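Local coordinates for protein beta-N-acetylglucosaminidase (Thermotoga maritima, PDB 3WO8) that probably hydrolyses terminal non-reducing N-acetyl-D-hexosamine residues from N-acetyl-beta-D-hexosaminides, as a dimeric beta-N-acetylglucosaminidase of glycosyl hydrolase family 3, at residues B[376-381]-B[439-444]; B[416-421]-B[447-452]. All blocks are in the same frame, centred on the assembly; numbering follows the deposited sequence.

Interaction 1 (B[376-381]-B[439-444])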
loop_
_atom_site.group_PDB
_atom_site.type_symbol
_atom_site.label_atom_id
_atom_site.label_comp_id
_atom_site.label_asym_id
_atom_site.label_seq_id
_atom_site.Cartn_x
_atom_site.Cartn_y
_atom_site.Cartn_z
ATOM N N GLY B 376 5.741 15.560 6.037
ATOM C CA GLY B 376 6.012 14.286 6.715
ATOM C C GLY B 376 7.425 13.805 6.385
ATOM O O GLY B 376 8.093 13.100 7.175
ATOM N N ASP B 377 7.860 14.216 5.194
ATOM C CA ASP B 377 9.161 13.907 4.667
ATOM C C ASP B 377 10.264 14.581 5.463
ATOM O O ASP B 377 11.260 13.972 5.842
ATOM C CB ASP B 377 9.219 14.333 3.195
ATOM C CG ASP B 377 8.554 13.321 2.218
ATOM O OD1 ASP B 377 8.035 12.238 2.623
ATOM O OD2 ASP B 377 8.587 13.646 0.998
ATOM N N TYR B 378 10.090 15.854 5.750
ATOM C CA TYR B 378 11.083 16.533 6.536
ATOM C C TYR B 378 11.163 15.922 7.915
ATOM O O TYR B 378 12.262 15.679 8.421
ATOM C CB TYR B 378 10.784 18.011 6.656
ATOM C CG TYR B 378 10.665 18.749 5.378
ATOM C CD1 TYR B 378 11.412 18.404 4.283
ATOM C CD2 TYR B 378 9.792 19.830 5.268
ATOM C CE1 TYR B 378 11.275 19.091 3.078
ATOM C CE2 TYR B 378 9.662 20.554 4.094
ATOM C CZ TYR B 378 10.406 20.177 2.995
ATOM O OH TYR B 378 10.280 20.881 1.818
ATOM N N ASP B 379 10.016 15.651 8.528
ATOM C CA ASP B 379 10.002 14.969 9.840
ATOM C C ASP B 379 10.835 13.685 9.869
ATOM O O ASP B 379 11.394 13.289 10.901
ATOM C CB ASP B 379 8.591 14.589 10.238
ATOM C CG ASP B 379 7.729 15.763 10.531
ATOM O OD1 ASP B 379 8.235 16.895 10.617
ATOM O OD2 ASP B 379 6.503 15.548 10.685
ATOM N N GLN B 380 10.898 13.032 8.728
ATOM C CA GLN B 380 11.535 11.718 8.624
ATOM C C GLN B 380 13.078 11.740 8.465
ATOM O O GLN B 380 13.753 10.710 8.608
ATOM C CB GLN B 380 10.893 10.977 7.473
ATOM C CG GLN B 380 10.465 9.573 7.822
ATOM C CD GLN B 380 9.793 8.978 6.625
ATOM O OE1 GLN B 380 8.840 9.591 6.087
ATOM N NE2 GLN B 380 10.302 7.817 6.143
ATOM N N ILE B 381 13.625 12.923 8.203
ATOM C CA ILE B 381 15.037 13.068 7.911
ATOM C C ILE B 381 15.945 12.643 9.063
ATOM O O ILE B 381 16.983 12.025 8.823
ATOM C CB ILE B 381 15.327 14.502 7.476
ATOM C CG1 ILE B 381 14.704 14.717 6.102
ATOM C CG2 ILE B 381 16.825 14.764 7.435
ATOM C CD1 ILE B 381 14.788 16.126 5.582
ATOM N N VAL B 439 19.823 20.688 -1.458
ATOM C CA VAL B 439 18.811 21.359 -2.277
ATOM C C VAL B 439 17.797 20.273 -2.629
ATOM O O VAL B 439 18.027 19.364 -3.460
ATOM C CB VAL B 439 19.413 22.062 -3.515
ATOM C CG1 VAL B 439 18.317 22.596 -4.430
ATOM C CG2 VAL B 439 20.323 23.199 -3.072
ATOM N N LEU B 440 16.683 20.362 -1.930
ATOM C CA LEU B 440 15.689 19.291 -1.899
ATOM C C LEU B 440 14.669 19.377 -3.008
ATOM O O LEU B 440 14.171 18.345 -3.462
ATOM C CB LEU B 440 14.993 19.281 -0.539
ATOM C CG LEU B 440 15.378 18.156 0.447
ATOM C CD1 LEU B 440 16.704 17.440 0.187
ATOM C CD2 LEU B 440 15.336 18.701 1.861
ATOM N N ARG B 441 14.416 20.599 -3.478
ATOM C CA ARG B 441 13.330 20.864 -4.408
ATOM C C ARG B 441 13.795 21.467 -5.736
ATOM O O ARG B 441 14.060 20.769 -6.713
ATOM C CB ARG B 441 12.257 21.710 -3.715
ATOM C CG ARG B 441 11.573 20.952 -2.586
ATOM C CD ARG B 441 10.535 21.796 -1.906
ATOM N NE ARG B 441 9.374 22.023 -2.765
ATOM C CZ ARG B 441 8.112 22.053 -2.337
ATOM N NH1 ARG B 441 7.837 21.843 -1.041
ATOM N NH2 ARG B 441 7.116 22.273 -3.212
ATOM N N ASN B 442 13.880 22.768 -5.784
ATOM C CA ASN B 442 14.175 23.434 -7.029
ATOM C C ASN B 442 15.660 23.547 -7.249
ATOM O O ASN B 442 16.329 24.258 -6.523
ATOM C CB ASN B 442 13.584 24.821 -6.971
ATOM C CG ASN B 442 13.504 25.488 -8.340
ATOM O OD1 ASN B 442 14.192 25.116 -9.295
ATOM N ND2 ASN B 442 12.640 26.478 -8.430
ATOM N N PRO B 443 16.187 22.880 -8.269
ATOM C CA PRO B 443 17.643 22.911 -8.447
ATOM C C PRO B 443 18.227 24.271 -8.901
ATOM O O PRO B 443 19.445 24.452 -8.914
ATOM C CB PRO B 443 17.903 21.789 -9.493
ATOM C CG PRO B 443 16.557 21.217 -9.829
ATOM C CD PRO B 443 15.520 22.188 -9.377
ATOM N N PHE B 444 17.360 25.196 -9.280
ATOM C CA PHE B 444 17.783 26.550 -9.549
ATOM C C PHE B 444 18.487 27.093 -8.319
ATOM O O PHE B 444 19.491 27.784 -8.444
ATOM C CB PHE B 444 16.580 27.430 -9.905
ATOM C CG PHE B 444 16.790 28.914 -9.669
ATOM C CD1 PHE B 444 17.405 29.709 -10.640
ATOM C CD2 PHE B 444 16.323 29.533 -8.491
ATOM C CE1 PHE B 444 17.556 31.074 -10.439
ATOM C CE2 PHE B 444 16.488 30.901 -8.283
ATOM C CZ PHE B 444 17.103 31.668 -9.257
#

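Interaction 2 (B[416-421]-B[447-452])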
loop_
_atom_site.group_PDB
_atom_site.type_symbol
_atom_site.label_atom_id
_atom_site.label_comp_id
_atom_site.label_asym_id
_atom_site.label_seq_id
_atom_site.Cartn_x
_atom_site.Cartn_y
_atom_site.Cartn_z
ATOM N N ALA B 416 14.328 23.664 1.568
ATOM C CA ALA B 416 13.128 23.515 0.774
ATOM C C ALA B 416 13.143 24.593 -0.287
ATOM O O ALA B 416 13.059 24.325 -1.483
ATOM C CB ALA B 416 11.893 23.664 1.666
ATOM N N ASP B 417 13.244 25.825 0.167
ATOM C CA ASP B 417 13.360 26.949 -0.713
ATOM C C ASP B 417 13.931 28.146 0.034
ATOM O O ASP B 417 14.201 28.088 1.236
ATOM C CB ASP B 417 12.001 27.266 -1.359
ATOM C CG ASP B 417 10.988 27.831 -0.388
ATOM O OD1 ASP B 417 10.610 27.113 0.549
ATOM O OD2 ASP B 417 10.542 28.974 -0.594
ATOM N N ILE B 418 14.123 29.236 -0.687
ATOM C CA ILE B 418 14.745 30.424 -0.125
ATOM C C ILE B 418 13.868 31.630 -0.513
ATOM O O ILE B 418 14.092 32.276 -1.518
ATOM C CB ILE B 418 16.214 30.529 -0.590
ATOM C CG1 ILE B 418 16.374 30.236 -2.086
ATOM C CG2 ILE B 418 17.056 29.450 0.071
ATOM C CD1 ILE B 418 15.689 31.174 -3.069
ATOM N N PRO B 419 12.830 31.921 0.275
ATOM C CA PRO B 419 11.891 32.958 -0.168
ATOM C C PRO B 419 12.398 34.400 -0.033
ATOM O O PRO B 419 12.023 35.246 -0.831
ATOM C CB PRO B 419 10.670 32.739 0.730
ATOM C CG PRO B 419 11.203 32.076 1.954
ATOM C CD PRO B 419 12.497 31.386 1.605
ATOM N N ASN B 420 13.213 34.685 0.978
ATOM C CA ASN B 420 13.718 36.049 1.187
ATOM C C ASN B 420 15.225 36.115 1.288
ATOM O O ASN B 420 15.914 35.097 1.230
ATOM C CB ASN B 420 13.095 36.776 2.401
ATOM C CG ASN B 420 12.089 35.939 3.167
ATOM O OD1 ASN B 420 11.106 35.451 2.600
ATOM N ND2 ASN B 420 12.288 35.827 4.474
ATOM N N GLU B 421 15.710 37.350 1.408
ATOM C CA GLU B 421 17.130 37.655 1.479
ATOM C C GLU B 421 17.628 37.466 2.906
ATOM O O GLU B 421 18.727 36.958 3.117
ATOM C CB GLU B 421 17.391 39.090 0.990
ATOM C CG GLU B 421 18.831 39.618 1.141
ATOM C CD GLU B 421 19.853 38.911 0.250
ATOM O OE1 GLU B 421 19.720 38.977 -0.983
ATOM O OE2 GLU B 421 20.811 38.299 0.775
ATOM N N ARG B 447 22.313 28.016 -7.433
ATOM C CA ARG B 447 23.102 29.198 -7.801
ATOM C C ARG B 447 23.607 29.956 -6.564
ATOM O O ARG B 447 24.780 30.347 -6.504
ATOM C CB ARG B 447 22.308 30.125 -8.729
ATOM C CG ARG B 447 21.256 30.970 -8.029
ATOM C CD ARG B 447 20.006 31.095 -8.858
ATOM N NE ARG B 447 20.168 31.960 -10.030
ATOM C CZ ARG B 447 19.829 33.248 -10.087
ATOM N NH1 ARG B 447 19.306 33.871 -9.029
ATOM N NH2 ARG B 447 20.006 33.919 -11.220
ATOM N N TYR B 448 22.729 30.099 -5.571
ATOM C CA TYR B 448 23.020 30.838 -4.352
ATOM C C TYR B 448 24.240 30.294 -3.596
ATOM O O TYR B 448 25.025 31.046 -3.018
ATOM C CB TYR B 448 21.838 30.739 -3.427
ATOM C CG TYR B 448 20.586 31.393 -3.927
ATOM C CD1 TYR B 448 20.478 32.778 -3.977
ATOM C CD2 TYR B 448 19.484 30.638 -4.292
ATOM C CE1 TYR B 448 19.303 33.396 -4.390
ATOM C CE2 TYR B 448 18.311 31.243 -4.714
ATOM C CZ TYR B 448 18.211 32.628 -4.760
ATOM O OH TYR B 448 17.032 33.239 -5.171
ATOM N N PHE B 449 24.387 28.981 -3.614
ATOM C CA PHE B 449 25.417 28.312 -2.849
ATOM C C PHE B 449 26.584 27.997 -3.724
ATOM O O PHE B 449 26.992 26.858 -3.847
ATOM C CB PHE B 449 24.829 27.071 -2.185
ATOM C CG PHE B 449 23.608 27.387 -1.386
ATOM C CD1 PHE B 449 23.699 28.174 -0.249
ATOM C CD2 PHE B 449 22.363 26.992 -1.827
ATOM C CE1 PHE B 449 22.568 28.523 0.465
ATOM C CE2 PHE B 449 21.220 27.330 -1.118
ATOM C CZ PHE B 449 21.321 28.094 0.034
ATOM N N GLU B 450 27.133 29.054 -4.305
ATOM C CA GLU B 450 28.241 28.951 -5.244
ATOM C C GLU B 450 29.509 28.426 -4.567
ATOM O O GLU B 450 29.951 28.988 -3.550
ATOM C CB GLU B 450 28.511 30.335 -5.871
ATOM C CG GLU B 450 29.911 30.532 -6.477
ATOM C CD GLU B 450 30.845 31.408 -5.632
ATOM O OE1 GLU B 450 31.292 32.444 -6.150
ATOM O OE2 GLU B 450 31.137 31.086 -4.459
ATOM N N GLY B 451 30.081 27.356 -5.127
ATOM C CA GLY B 451 31.377 26.841 -4.661
ATOM C C GLY B 451 31.298 26.030 -3.375
ATOM O O GLY B 451 32.208 25.219 -3.079
ATOM N N ARG B 452 30.207 26.236 -2.618
ATOM C CA ARG B 452 29.886 25.437 -1.430
ATOM C C ARG B 452 29.615 23.947 -1.729
ATOM O O ARG B 452 29.581 23.502 -2.898
ATOM C CB ARG B 452 28.715 26.052 -0.683
ATOM C CG ARG B 452 28.942 27.526 -0.415
ATOM C CD ARG B 452 28.352 27.997 0.902
ATOM N NE ARG B 452 28.681 29.397 1.177
ATOM C CZ ARG B 452 28.609 29.993 2.369
ATOM N NH1 ARG B 452 28.224 29.341 3.464
ATOM N NH2 ARG B 452 28.929 31.271 2.468
#

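Interaction 1 (B[376-381]-B[439-444])
The Tyr378 side chain bridges a wide gap to Leu440 and Arg441: the closest CA atoms, those of Tyr378 and Leu440, lie 10.0 Å apart, and just 125 Å² is buried in all. The contact belongs to the alpha/beta C-terminal domain, where helix 374-385 packs beside a mixed sheet and meets the loop that follows strand 435-439. CG of Tyr378 stands anti to its carbonyl carbon (chi1 -57°), and with this torsion the hydroxyl end of the ring reaches the loop. One rim atom of the ring, CE1, approaches Leu440 CD2 obliquely at 4.3 Å. Ile381, about one turn along the helix, starts out toward the same loop; both Ile381 and Leu440 also pack on Phe414 of strand 411-415 and Ile465 of helix 462-471.

Arg441 crosses the tyrosine at about a right angle, and its chain bends at chi3 (70°). Its NE forms a salt bridge with Asp139 of the second subunit, and its side chain packs on Gln79 of that subunit, which places the loop at the dimer interface. Tyr378 OH, lying near the guanidinium plane at its edge, stays 3.9 Å from Arg441 NH1, too far for a hydrogen bond, and 3.8 Å from Arg441 CD.

Interaction 2 (B[416-421]-B[447-452])
Ile418 faces Tyr448 and Phe449, meeting each ring with a different branch. The gamma-1 arm goes to Tyr448: the two side chains advance from opposite directions, and among the pairs they form Ile418 CG1 lies 3.8 Å from Tyr448 CD2. The detailed fit of this arm is uncertain, because the modelled 3.1 Å from Ile418 CD1 to Tyr448 CE2 is shorter than carbons can sit and should not be taken as evidence of tight packing. The other branch approaches the neighbouring ring obliquely, with Ile418 CG2 4.5 Å from Phe449 CZ. This division goes with a chi1 of 44°, at which CG1 lies between the backbone N and the carbonyl carbon and CG2 is anti to the carbonyl carbon.

The rings are packed from behind as well. Tyr448 CB sits 4.0 Å above the centre of one face of the Phe449 ring, so the tyrosine's own CB covers one face of the next residue's ring. Tyr448 belongs to a short 3-10 segment, and Phe449 is the centre of an inverse gamma turn, a tight bend at which both rings reach the same isoleucine. A weak backbone bond, Glu450 N to Tyr448 O at 3.2 Å, spans the bend.

Farther out, the Phe449 ring stacks with Tyr437 of strand 435-439 and touches His427 and Leu428, while Tyr448 packs on Leu424; these last three belong to helix 421-429, which begins right after the isoleucine's loop. The contact thus joins two connecting loops of the C-terminal alpha/beta domain beside that helix.

The closest approach of each residue pair is between carbons, and 131 Å² is buried without a polar bond between the segments, consistent with an association that is mainly apolar.

Interactions 1 and 2 have centres 14 Å apart, and their segments alternate along the chain, 376-381, 416-421, 439-444, 447-452, so that the two contacts interleave. They meet at Ala416: its CB is 3.2 Å from Tyr378 OH, and its O is 3.5 Å from Arg441 CB, both plain packing. Leu440 and Val415 are joined by backbone hydrogen bonding where the two loops leave their parallel strands. The contacts differ in reach. Interaction 1 extends to the second subunit, in a dimer whose architecture is associated with the active site, whereas interaction 2 touches no other chain of the assembly.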